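Acyltransferase (Actinoplanes teichomyceticus, PDB 4Q38) transfers a long fatty acyl chain from acyl-CoA to the amino sugar of teicoplanin-type glycopeptide antibiotics. Local coordinates at residues A[91-94]-A[95-99]. Sequence-based numbering, arbitrary orientation.
Sequences ERTH and HAIVR
The last turns of helix 84-98, in the N-terminal domain, bring His94 against Val98 one turn later. CG1 of Val98 lies 3.6 Å from CE1 of His94. The other methyl, CG2, sits over one face of the imidazole, 4.0 Å above its plane and offset toward the rim. The ring gets there because CG of His94 is anti to the backbone N (chi1 163°), which turns it toward the next turn, so that it crosses Val98 at a slant. ND1 of His94 is hydrogen-bonded to Thr133 OG1 of helix 125-143, and this probably fixes the ring's rotation.

The main backbone bonds here run from residue i+4 back to i. Ala96 N to Arg92 O is short at 2.7 Å, and Val98 N to His94 O, at 3.0 Å, is nearly straight (171°). Ile97 N donates to Thr93 O at 3.1 Å and has a weak second bond, of i+3 to i type, to His94 O. At the start of 91-94, Arg92 NH1 forms a salt bridge with Glu91 OE1 at 3.3 Å, approaching on the anti side but well out of the carboxylate plane; the same nitrogen bonds Trp88 O. At the other end, Arg99 NE turns back to Ala96 O at 3.1 Å, while its NH2 pairs with Glu37.

Thr93 and Ala96 pack on Leu38 of helix 32-41, and Ile97 on Val129 of helix 125-143. The arrangement is typical of a helix held between neighbouring helices in a helical domain.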
loop_
_atom_site.group_PDB
_atom_site.type_symbol
_atom_site.label_atom_id
_atom_site.label_comp_id
_atom_site.label_asym_id
_atom_site.label_seq_id
_atom_site.Cartn_x
_atom_site.Cartn_y
_atom_site.Cartn_z
ATOM N N GLU A 91 19.735 -3.678 3.382
ATOM C CA GLU A 91 20.260 -2.618 4.242
ATOM C C GLU A 91 19.999 -1.233 3.670
ATOM O O GLU A 91 19.530 -0.341 4.377
ATOM C CB GLU A 91 21.775 -2.770 4.419
ATOM C CG GLU A 91 22.204 -3.957 5.252
ATOM C CD GLU A 91 23.700 -3.962 5.487
ATOM O OE1 GLU A 91 24.469 -3.961 4.499
ATOM O OE2 GLU A 91 24.099 -3.970 6.666
ATOM N N ARG A 92 20.331 -1.064 2.394
ATOM C CA ARG A 92 20.232 0.229 1.716
ATOM C C ARG A 92 18.789 0.635 1.403
ATOM O O ARG A 92 18.461 1.812 1.458
ATOM C CB ARG A 92 21.095 0.247 0.453
ATOM C CG ARG A 92 22.567 0.435 0.785
ATOM C CD ARG A 92 23.497 -0.321 -0.140
ATOM N NE ARG A 92 24.856 -0.338 0.417
ATOM C CZ ARG A 92 25.308 -1.234 1.295
ATOM N NH1 ARG A 92 24.530 -2.224 1.713
ATOM N NH2 ARG A 92 26.557 -1.147 1.754
ATOM N N THR A 93 17.946 -0.342 1.091
ATOM C CA THR A 93 16.524 -0.086 0.835
ATOM C C THR A 93 15.856 0.370 2.129
ATOM O O THR A 93 15.071 1.329 2.140
ATOM C CB THR A 93 15.827 -1.336 0.256
ATOM O OG1 THR A 93 16.434 -1.665 -0.993
ATOM C CG2 THR A 93 14.331 -1.090 0.016
ATOM N N HIS A 94 16.180 -0.316 3.221
ATOM C CA HIS A 94 15.753 0.123 4.541
ATOM C C HIS A 94 16.168 1.554 4.781
ATOM O O HIS A 94 15.357 2.383 5.203
ATOM C CB HIS A 94 16.315 -0.784 5.620
ATOM C CG HIS A 94 16.265 -0.179 7.002
ATOM N ND1 HIS A 94 15.146 -0.172 7.751
ATOM C CD2 HIS A 94 17.248 0.468 7.754
ATOM C CE1 HIS A 94 15.397 0.445 8.924
ATOM N NE2 HIS A 94 16.683 0.831 8.927
ATOM N N HIS A 95 17.437 1.849 4.513
ATOM C CA HIS A 95 17.988 3.196 4.697
ATOM C C HIS A 95 17.289 4.223 3.829
ATOM O O HIS A 95 16.956 5.306 4.301
ATOM C CB HIS A 95 19.495 3.184 4.442
ATOM C CG HIS A 95 20.219 4.424 4.920
ATOM N ND1 HIS A 95 21.510 4.675 4.599
ATOM C CD2 HIS A 95 19.795 5.495 5.715
ATOM C CE1 HIS A 95 21.890 5.846 5.160
ATOM N NE2 HIS A 95 20.839 6.347 5.834
ATOM N N ALA A 96 17.043 3.876 2.568
ATOM C CA ALA A 96 16.369 4.768 1.624
ATOM C C ALA A 96 14.944 5.119 2.049
ATOM O O ALA A 96 14.406 6.145 1.632
ATOM C CB ALA A 96 16.378 4.175 0.221
ATOM N N ILE A 97 14.337 4.265 2.872
ATOM C CA ILE A 97 13.006 4.539 3.431
ATOM C C ILE A 97 13.072 5.400 4.700
ATOM O O ILE A 97 12.406 6.447 4.779
ATOM C CB ILE A 97 12.198 3.237 3.664
ATOM C CG1 ILE A 97 11.944 2.531 2.322
ATOM C CG2 ILE A 97 10.864 3.548 4.364
ATOM C CD1 ILE A 97 11.369 1.135 2.448
ATOM N N VAL A 98 13.879 4.988 5.679
ATOM C CA VAL A 98 13.928 5.700 6.970
ATOM C C VAL A 98 14.507 7.118 6.877
ATOM O O VAL A 98 14.223 7.958 7.736
ATOM C CB VAL A 98 14.650 4.912 8.081
ATOM C CG1 VAL A 98 13.885 3.637 8.407
ATOM C CG2 VAL A 98 16.099 4.609 7.700
ATOM N N ARG A 99 15.287 7.384 5.829
ATOM C CA ARG A 99 15.800 8.730 5.575
ATOM C C ARG A 99 14.651 9.714 5.305
ATOM O O ARG A 99 14.817 10.928 5.456
ATOM C CB ARG A 99 16.790 8.728 4.402
ATOM C CG ARG A 99 16.156 8.447 3.054
ATOM C CD ARG A 99 17.111 8.661 1.895
ATOM N NE ARG A 99 16.533 8.211 0.625
ATOM C CZ ARG A 99 17.178 8.230 -0.542
ATOM N NH1 ARG A 99 18.424 8.679 -0.608
ATOM N NH2 ARG A 99 16.582 7.796 -1.647
#